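Local coordinates for protein probable aspartate aminotransferase 2 (Methanococcus jannaschii, PDB 2Z61) that transfers an amino group from alanine to a phosphorylated furan aldehyde, using pyridoxal phosphate, to make the precursor of the furan moiety of methanofuran, at residues Phe282-Phe296 / Tyr350-Ile364. Numbering follows the deposited sequence.
Sequences FDRRRRLVLKYVKDF and YANSYENIKEGLERI
The ring of Y354 is sandwiched: L288 CD1 lies over one face in a CH-pi contact, 3.8 Å from the ring centroid, the guanidinium of R284 covers the opposite face in a cation-pi contact, and R285 CG lies at the edge, near the ring plane. R284, which also pairs with E281, sits too close to the ring at NH2 for its exact placement to be trusted. This pair of nearly parallel helices, axes 6° apart, belongs to the small domain of the fold type I aminotransferases, where the end of the long helix 269-295 runs beside the C-terminal helix 354-368. CG of Y354 stands anti to the backbone N (chi1 -170°), which carries the ring across to the neighbouring helix between its two covers. A serine here would probably leave L288 CD1 and the R284 guanidinium without the surface that separates them, opening a gap at this end of the pair. L288 itself is a knob among Y354, I357, K358 and L361, and its CD2 presses tightly on L361 CD1 at 3.5 Å. Further along, L361 CB lies over one face of the Y292 ring, offset toward the rim, while E362 OE1 meets the ring edge. F296 turns its edge to L361 O, with CZ 3.4 Å away. Back at the Y354 end, just before helix 354-368 begins, the Y350 ring lays one face on the backbone of R286, whose CA stands 3.8 Å above the ring centre. R285 reaches the turn before that helix with an extended chain, its guanidinium salt-bridged to D40 and N352 O lying over one face. R285 NH1 gives a weak hydrogen bond to Y350 O, and R285 NH2 donates to a water 2.8 Å away.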
loop_
_atom_site.group_PDB
_atom_site.type_symbol
_atom_site.label_atom_id
_atom_site.label_comp_id
_atom_site.label_asym_id
_atom_site.label_seq_id
_atom_site.Cartn_x
_atom_site.Cartn_y
_atom_site.Cartn_z
ATOM N N PHE A 282 1.724 3.719 -29.480
ATOM C CA PHE A 282 0.351 3.720 -28.977
ATOM C C PHE A 282 -0.568 4.474 -29.937
ATOM O O PHE A 282 -1.702 4.067 -30.170
ATOM C CB PHE A 282 0.282 4.380 -27.589
ATOM C CG PHE A 282 0.436 3.419 -26.429
ATOM C CD1 PHE A 282 1.179 3.778 -25.312
ATOM C CD2 PHE A 282 -0.196 2.181 -26.434
ATOM C CE1 PHE A 282 1.289 2.921 -24.219
ATOM C CE2 PHE A 282 -0.094 1.314 -25.344
ATOM C CZ PHE A 282 0.651 1.687 -24.235
ATOM N N ASP A 283 -0.076 5.580 -30.487
ATOM C CA ASP A 283 -0.884 6.380 -31.399
ATOM C C ASP A 283 -1.148 5.635 -32.706
ATOM O O ASP A 283 -2.232 5.743 -33.285
ATOM C CB ASP A 283 -0.199 7.721 -31.673
ATOM C CG ASP A 283 -1.062 8.655 -32.498
ATOM O OD1 ASP A 283 -2.291 8.669 -32.286
ATOM O OD2 ASP A 283 -0.513 9.388 -33.348
ATOM N N ARG A 284 -0.159 4.875 -33.170
ATOM C CA ARG A 284 -0.333 4.110 -34.398
ATOM C C ARG A 284 -1.447 3.092 -34.155
ATOM O O ARG A 284 -2.296 2.856 -35.016
ATOM C CB ARG A 284 0.960 3.380 -34.768
ATOM C CG ARG A 284 0.970 2.861 -36.200
ATOM C CD ARG A 284 2.265 2.143 -36.537
ATOM N NE ARG A 284 2.069 0.750 -36.928
ATOM C CZ ARG A 284 2.600 -0.284 -36.281
ATOM N NH1 ARG A 284 3.363 -0.080 -35.218
ATOM N NH2 ARG A 284 2.365 -1.522 -36.696
ATOM N N ARG A 285 -1.441 2.500 -32.965
ATOM C CA ARG A 285 -2.446 1.515 -32.593
ATOM C C ARG A 285 -3.822 2.163 -32.470
ATOM O O ARG A 285 -4.821 1.629 -32.954
ATOM C CB ARG A 285 -2.070 0.879 -31.262
ATOM C CG ARG A 285 -0.701 0.220 -31.252
ATOM C CD ARG A 285 -0.314 -0.134 -29.834
ATOM N NE ARG A 285 0.851 -0.998 -29.763
ATOM C CZ ARG A 285 1.355 -1.460 -28.625
ATOM N NH1 ARG A 285 0.782 -1.129 -27.468
ATOM N NH2 ARG A 285 2.424 -2.253 -28.642
ATOM N N ARG A 286 -3.870 3.320 -31.816
ATOM C CA ARG A 286 -5.128 4.031 -31.623
ATOM C C ARG A 286 -5.829 4.316 -32.956
ATOM O O ARG A 286 -7.058 4.199 -33.067
ATOM C CB ARG A 286 -4.860 5.337 -30.870
ATOM C CG ARG A 286 -6.031 6.287 -30.836
ATOM C CD ARG A 286 -5.612 7.628 -30.266
ATOM N NE ARG A 286 -5.108 8.503 -31.319
ATOM C CZ ARG A 286 -5.780 9.534 -31.817
ATOM N NH1 ARG A 286 -6.993 9.823 -31.364
ATOM N NH2 ARG A 286 -5.222 10.284 -32.757
ATOM N N ARG A 287 -5.047 4.687 -33.963
ATOM C CA ARG A 287 -5.600 4.992 -35.276
ATOM C C ARG A 287 -6.146 3.734 -35.947
ATOM O O ARG A 287 -7.174 3.780 -36.620
ATOM C CB ARG A 287 -4.532 5.647 -36.158
ATOM C CG ARG A 287 -4.144 7.055 -35.714
ATOM C CD ARG A 287 -3.006 7.623 -36.556
ATOM N NE ARG A 287 -2.504 8.891 -36.025
ATOM C CZ ARG A 287 -3.217 10.011 -35.944
ATOM N NH1 ARG A 287 -4.476 10.036 -36.366
ATOM N NH2 ARG A 287 -2.674 11.109 -35.432
ATOM N N LEU A 288 -5.458 2.612 -35.752
ATOM C CA LEU A 288 -5.883 1.345 -36.331
ATOM C C LEU A 288 -7.235 0.975 -35.729
ATOM O O LEU A 288 -8.143 0.540 -36.438
ATOM C CB LEU A 288 -4.869 0.241 -36.013
ATOM C CG LEU A 288 -4.947 -1.081 -36.788
ATOM C CD1 LEU A 288 -4.327 -2.183 -35.947
ATOM C CD2 LEU A 288 -6.386 -1.439 -37.106
ATOM N N VAL A 289 -7.365 1.155 -34.417
ATOM C CA VAL A 289 -8.610 0.834 -33.727
ATOM C C VAL A 289 -9.753 1.745 -34.154
ATOM O O VAL A 289 -10.899 1.302 -34.273
ATOM C CB VAL A 289 -8.447 0.939 -32.186
ATOM C CG1 VAL A 289 -9.809 0.877 -31.514
ATOM C CG2 VAL A 289 -7.560 -0.192 -31.670
ATOM N N LEU A 290 -9.444 3.018 -34.380
ATOM C CA LEU A 290 -10.463 3.982 -34.780
ATOM C C LEU A 290 -10.949 3.745 -36.200
ATOM O O LEU A 290 -12.119 3.975 -36.503
ATOM C CB LEU A 290 -9.932 5.408 -34.651
ATOM C CG LEU A 290 -9.747 5.898 -33.215
ATOM C CD1 LEU A 290 -9.119 7.281 -33.215
ATOM C CD2 LEU A 290 -11.092 5.912 -32.512
ATOM N N LYS A 291 -10.052 3.289 -37.069
ATOM C CA LYS A 291 -10.427 3.020 -38.449
ATOM C C LYS A 291 -11.510 1.946 -38.484
ATOM O O LYS A 291 -12.530 2.113 -39.153
ATOM C CB LYS A 291 -9.207 2.572 -39.266
ATOM C CG LYS A 291 -9.497 2.342 -40.754
ATOM C CD LYS A 291 -10.308 1.066 -40.985
ATOM C CE LYS A 291 -10.893 0.987 -42.393
ATOM N NZ LYS A 291 -12.138 1.796 -42.541
ATOM N N TYR A 292 -11.289 0.847 -37.763
ATOM C CA TYR A 292 -12.262 -0.244 -37.732
ATOM C C TYR A 292 -13.562 0.152 -37.047
ATOM O O TYR A 292 -14.645 -0.183 -37.523
ATOM C CB TYR A 292 -11.682 -1.477 -37.033
ATOM C CG TYR A 292 -10.762 -2.313 -37.898
ATOM C CD1 TYR A 292 -9.547 -1.802 -38.358
ATOM C CD2 TYR A 292 -11.100 -3.623 -38.244
ATOM C CE1 TYR A 292 -8.688 -2.578 -39.141
ATOM C CE2 TYR A 292 -10.248 -4.409 -39.023
ATOM C CZ TYR A 292 -9.046 -3.881 -39.466
ATOM O OH TYR A 292 -8.195 -4.655 -40.222
ATOM N N VAL A 293 -13.450 0.859 -35.926
ATOM C CA VAL A 293 -14.624 1.295 -35.185
ATOM C C VAL A 293 -15.576 2.092 -36.076
ATOM O O VAL A 293 -16.787 1.894 -36.032
ATOM C CB VAL A 293 -14.211 2.147 -33.960
ATOM C CG1 VAL A 293 -15.431 2.795 -33.321
ATOM C CG2 VAL A 293 -13.504 1.264 -32.944
ATOM N N LYS A 294 -15.027 2.988 -36.889
ATOM C CA LYS A 294 -15.857 3.793 -37.778
ATOM C C LYS A 294 -16.412 2.880 -38.865
ATOM O O LYS A 294 -17.533 3.060 -39.339
ATOM C CB LYS A 294 -15.029 4.914 -38.411
ATOM C CG LYS A 294 -15.859 5.944 -39.156
ATOM C CD LYS A 294 -14.988 7.008 -39.803
ATOM C CE LYS A 294 -14.149 6.428 -40.937
ATOM N NZ LYS A 294 -13.456 7.494 -41.718
ATOM N N ASP A 295 -15.610 1.892 -39.242
ATOM C CA ASP A 295 -15.991 0.923 -40.257
ATOM C C ASP A 295 -17.135 0.073 -39.701
ATOM O O ASP A 295 -18.105 -0.219 -40.395
ATOM C CB ASP A 295 -14.782 0.049 -40.587
ATOM C CG ASP A 295 -14.998 -0.819 -41.803
ATOM O OD1 ASP A 295 -15.839 -1.738 -41.737
ATOM O OD2 ASP A 295 -14.320 -0.579 -42.826
ATOM N N PHE A 296 -17.012 -0.306 -38.433
ATOM C CA PHE A 296 -18.016 -1.113 -37.751
ATOM C C PHE A 296 -19.310 -0.335 -37.540
ATOM O O PHE A 296 -20.303 -0.883 -37.063
ATOM C CB PHE A 296 -17.483 -1.570 -36.385
ATOM C CG PHE A 296 -16.360 -2.572 -36.460
ATOM C CD1 PHE A 296 -15.401 -2.625 -35.457
ATOM C CD2 PHE A 296 -16.277 -3.481 -37.514
ATOM C CE1 PHE A 296 -14.375 -3.566 -35.498
ATOM C CE2 PHE A 296 -15.252 -4.429 -37.563
ATOM C CZ PHE A 296 -14.301 -4.470 -36.553
ATOM N N TYR A 350 -5.893 -0.899 -26.453
ATOM C CA TYR A 350 -4.901 -1.225 -27.464
ATOM C C TYR A 350 -3.508 -1.324 -26.864
ATOM O O TYR A 350 -2.503 -1.004 -27.506
ATOM C CB TYR A 350 -4.942 -0.222 -28.626
ATOM C CG TYR A 350 -5.019 1.243 -28.250
ATOM C CD1 TYR A 350 -3.866 1.988 -28.011
ATOM C CD2 TYR A 350 -6.249 1.900 -28.198
ATOM C CE1 TYR A 350 -3.936 3.355 -27.743
ATOM C CE2 TYR A 350 -6.329 3.264 -27.925
ATOM C CZ TYR A 350 -5.171 3.984 -27.702
ATOM O OH TYR A 350 -5.250 5.333 -27.442
ATOM N N ALA A 351 -3.470 -1.782 -25.616
ATOM C CA ALA A 351 -2.232 -1.981 -24.888
ATOM C C ALA A 351 -1.767 -3.396 -25.211
ATOM O O ALA A 351 -1.397 -4.169 -24.326
ATOM C CB ALA A 351 -2.471 -1.834 -23.390
ATOM N N ASN A 352 -1.810 -3.733 -26.493
ATOM C CA ASN A 352 -1.389 -5.042 -26.947
ATOM C C ASN A 352 -0.622 -4.726 -28.235
ATOM O O ASN A 352 -0.828 -3.665 -28.825
ATOM C CB ASN A 352 -2.641 -5.921 -27.189
ATOM C CG ASN A 352 -2.315 -7.398 -27.257
ATOM O OD1 ASN A 352 -1.278 -7.783 -27.792
ATOM N ND2 ASN A 352 -3.206 -8.236 -26.730
ATOM N N SER A 353 0.284 -5.613 -28.633
ATOM C CA SER A 353 1.066 -5.504 -29.867
ATOM C C SER A 353 0.159 -5.080 -31.027
ATOM O O SER A 353 -1.001 -5.470 -31.080
ATOM C CB SER A 353 1.674 -6.919 -30.243
ATOM O OG SER A 353 0.759 -7.908 -30.782
ATOM N N TYR A 354 0.705 -4.359 -31.994
ATOM C CA TYR A 354 -0.081 -3.967 -33.161
ATOM C C TYR A 354 -0.729 -5.156 -33.909
ATOM O O TYR A 354 -1.925 -5.148 -34.206
ATOM C CB TYR A 354 0.840 -3.221 -34.108
ATOM C CG TYR A 354 0.141 -2.540 -35.253
ATOM C CD1 TYR A 354 -0.514 -1.321 -35.070
ATOM C CD2 TYR A 354 0.112 -3.122 -36.520
ATOM C CE1 TYR A 354 -1.182 -0.698 -36.124
ATOM C CE2 TYR A 354 -0.551 -2.513 -37.578
ATOM C CZ TYR A 354 -1.194 -1.302 -37.374
ATOM O OH TYR A 354 -1.840 -0.695 -38.425
ATOM N N GLU A 355 0.085 -6.163 -34.218
ATOM C CA GLU A 355 -0.390 -7.347 -34.929
ATOM C C GLU A 355 -1.565 -8.026 -34.225
ATOM O O GLU A 355 -2.584 -8.316 -34.852
ATOM C CB GLU A 355 0.757 -8.341 -35.112
ATOM C CG GLU A 355 1.435 -8.729 -33.816
ATOM C CD GLU A 355 2.623 -9.644 -34.032
ATOM O OE1 GLU A 355 2.433 -10.750 -34.587
ATOM O OE2 GLU A 355 3.748 -9.254 -33.645
ATOM N N ASN A 356 -1.429 -8.279 -32.925
ATOM C CA ASN A 356 -2.507 -8.907 -32.167
ATOM C C ASN A 356 -3.791 -8.088 -32.278
ATOM O O ASN A 356 -4.881 -8.647 -32.402
ATOM C CB ASN A 356 -2.115 -9.053 -30.693
ATOM C CG ASN A 356 -1.071 -10.135 -30.467
ATOM O OD1 ASN A 356 -0.550 -10.294 -29.359
ATOM N ND2 ASN A 356 -0.768 -10.893 -31.513
ATOM N N ILE A 357 -3.664 -6.766 -32.235
ATOM C CA ILE A 357 -4.831 -5.899 -32.333
ATOM C C ILE A 357 -5.498 -6.020 -33.706
ATOM O O ILE A 357 -6.727 -6.020 -33.811
ATOM C CB ILE A 357 -4.445 -4.420 -32.070
ATOM C CG1 ILE A 357 -3.915 -4.270 -30.639
ATOM C CG2 ILE A 357 -5.660 -3.515 -32.268
ATOM C CD1 ILE A 357 -3.458 -2.869 -30.289
ATOM N N LYS A 358 -4.687 -6.119 -34.756
ATOM C CA LYS A 358 -5.214 -6.249 -36.111
ATOM C C LYS A 358 -6.079 -7.498 -36.241
ATOM O O LYS A 358 -7.246 -7.420 -36.636
ATOM C CB LYS A 358 -4.078 -6.319 -37.128
ATOM C CG LYS A 358 -4.557 -6.650 -38.538
ATOM C CD LYS A 358 -3.399 -6.924 -39.486
ATOM C CE LYS A 358 -2.623 -5.653 -39.770
ATOM N NZ LYS A 358 -3.449 -4.692 -40.553
ATOM N N GLU A 359 -5.506 -8.649 -35.909
ATOM C CA GLU A 359 -6.246 -9.898 -35.993
ATOM C C GLU A 359 -7.474 -9.828 -35.100
ATOM O O GLU A 359 -8.539 -10.338 -35.444
ATOM C CB GLU A 359 -5.362 -11.071 -35.576
ATOM C CG GLU A 359 -6.074 -12.408 -35.625
ATOM C CD GLU A 359 -5.116 -13.570 -35.758
ATOM O OE1 GLU A 359 -4.176 -13.664 -34.941
ATOM O OE2 GLU A 359 -5.304 -14.390 -36.681
ATOM N N GLY A 360 -7.318 -9.179 -33.951
ATOM C CA GLY A 360 -8.427 -9.040 -33.031
ATOM C C GLY A 360 -9.563 -8.270 -33.672
ATOM O O GLY A 360 -10.721 -8.671 -33.583
ATOM N N LEU A 361 -9.235 -7.160 -34.322
ATOM C CA LEU A 361 -10.245 -6.345 -34.982
ATOM C C LEU A 361 -10.839 -7.086 -36.184
ATOM O O LEU A 361 -12.049 -7.041 -36.415
ATOM C CB LEU A 361 -9.638 -5.008 -35.421
ATOM C CG LEU A 361 -9.347 -4.007 -34.295
ATOM C CD1 LEU A 361 -8.641 -2.780 -34.859
ATOM C CD2 LEU A 361 -10.644 -3.604 -33.617
ATOM N N GLU A 362 -9.987 -7.771 -36.940
ATOM C CA GLU A 362 -10.451 -8.525 -38.099
ATOM C C GLU A 362 -11.480 -9.571 -37.684
ATOM O O GLU A 362 -12.507 -9.728 -38.341
ATOM C CB GLU A 362 -9.269 -9.199 -38.801
ATOM C CG GLU A 362 -8.487 -8.277 -39.724
ATOM C CD GLU A 362 -9.270 -7.887 -40.971
ATOM O OE1 GLU A 362 -10.350 -7.273 -40.843
ATOM O OE2 GLU A 362 -8.801 -8.195 -42.086
ATOM N N ARG A 363 -11.206 -10.283 -36.595
ATOM C CA ARG A 363 -12.131 -11.300 -36.108
ATOM C C ARG A 363 -13.485 -10.670 -35.804
ATOM O O ARG A 363 -14.527 -11.217 -36.163
ATOM C CB ARG A 363 -11.589 -11.963 -34.841
ATOM C CG ARG A 363 -10.339 -12.800 -35.052
ATOM C CD ARG A 363 -9.958 -13.524 -33.770
ATOM N NE ARG A 363 -8.709 -14.267 -33.901
ATOM C CZ ARG A 363 -8.155 -14.980 -32.924
ATOM N NH1 ARG A 363 -8.740 -15.054 -31.738
ATOM N NH2 ARG A 363 -7.013 -15.618 -33.136
ATOM N N ILE A 364 -13.466 -9.517 -35.140
ATOM C CA ILE A 364 -14.699 -8.818 -34.797
ATOM C C ILE A 364 -15.465 -8.450 -36.066
ATOM O O ILE A 364 -16.693 -8.483 -36.088
ATOM C CB ILE A 364 -14.407 -7.538 -33.978
ATOM C CG1 ILE A 364 -13.698 -7.909 -32.671
ATOM C CG2 ILE A 364 -15.708 -6.797 -33.682
ATOM C CD1 ILE A 364 -13.261 -6.722 -31.844
HETATM O O HOH W 1 2.522 -2.769 -31.342
#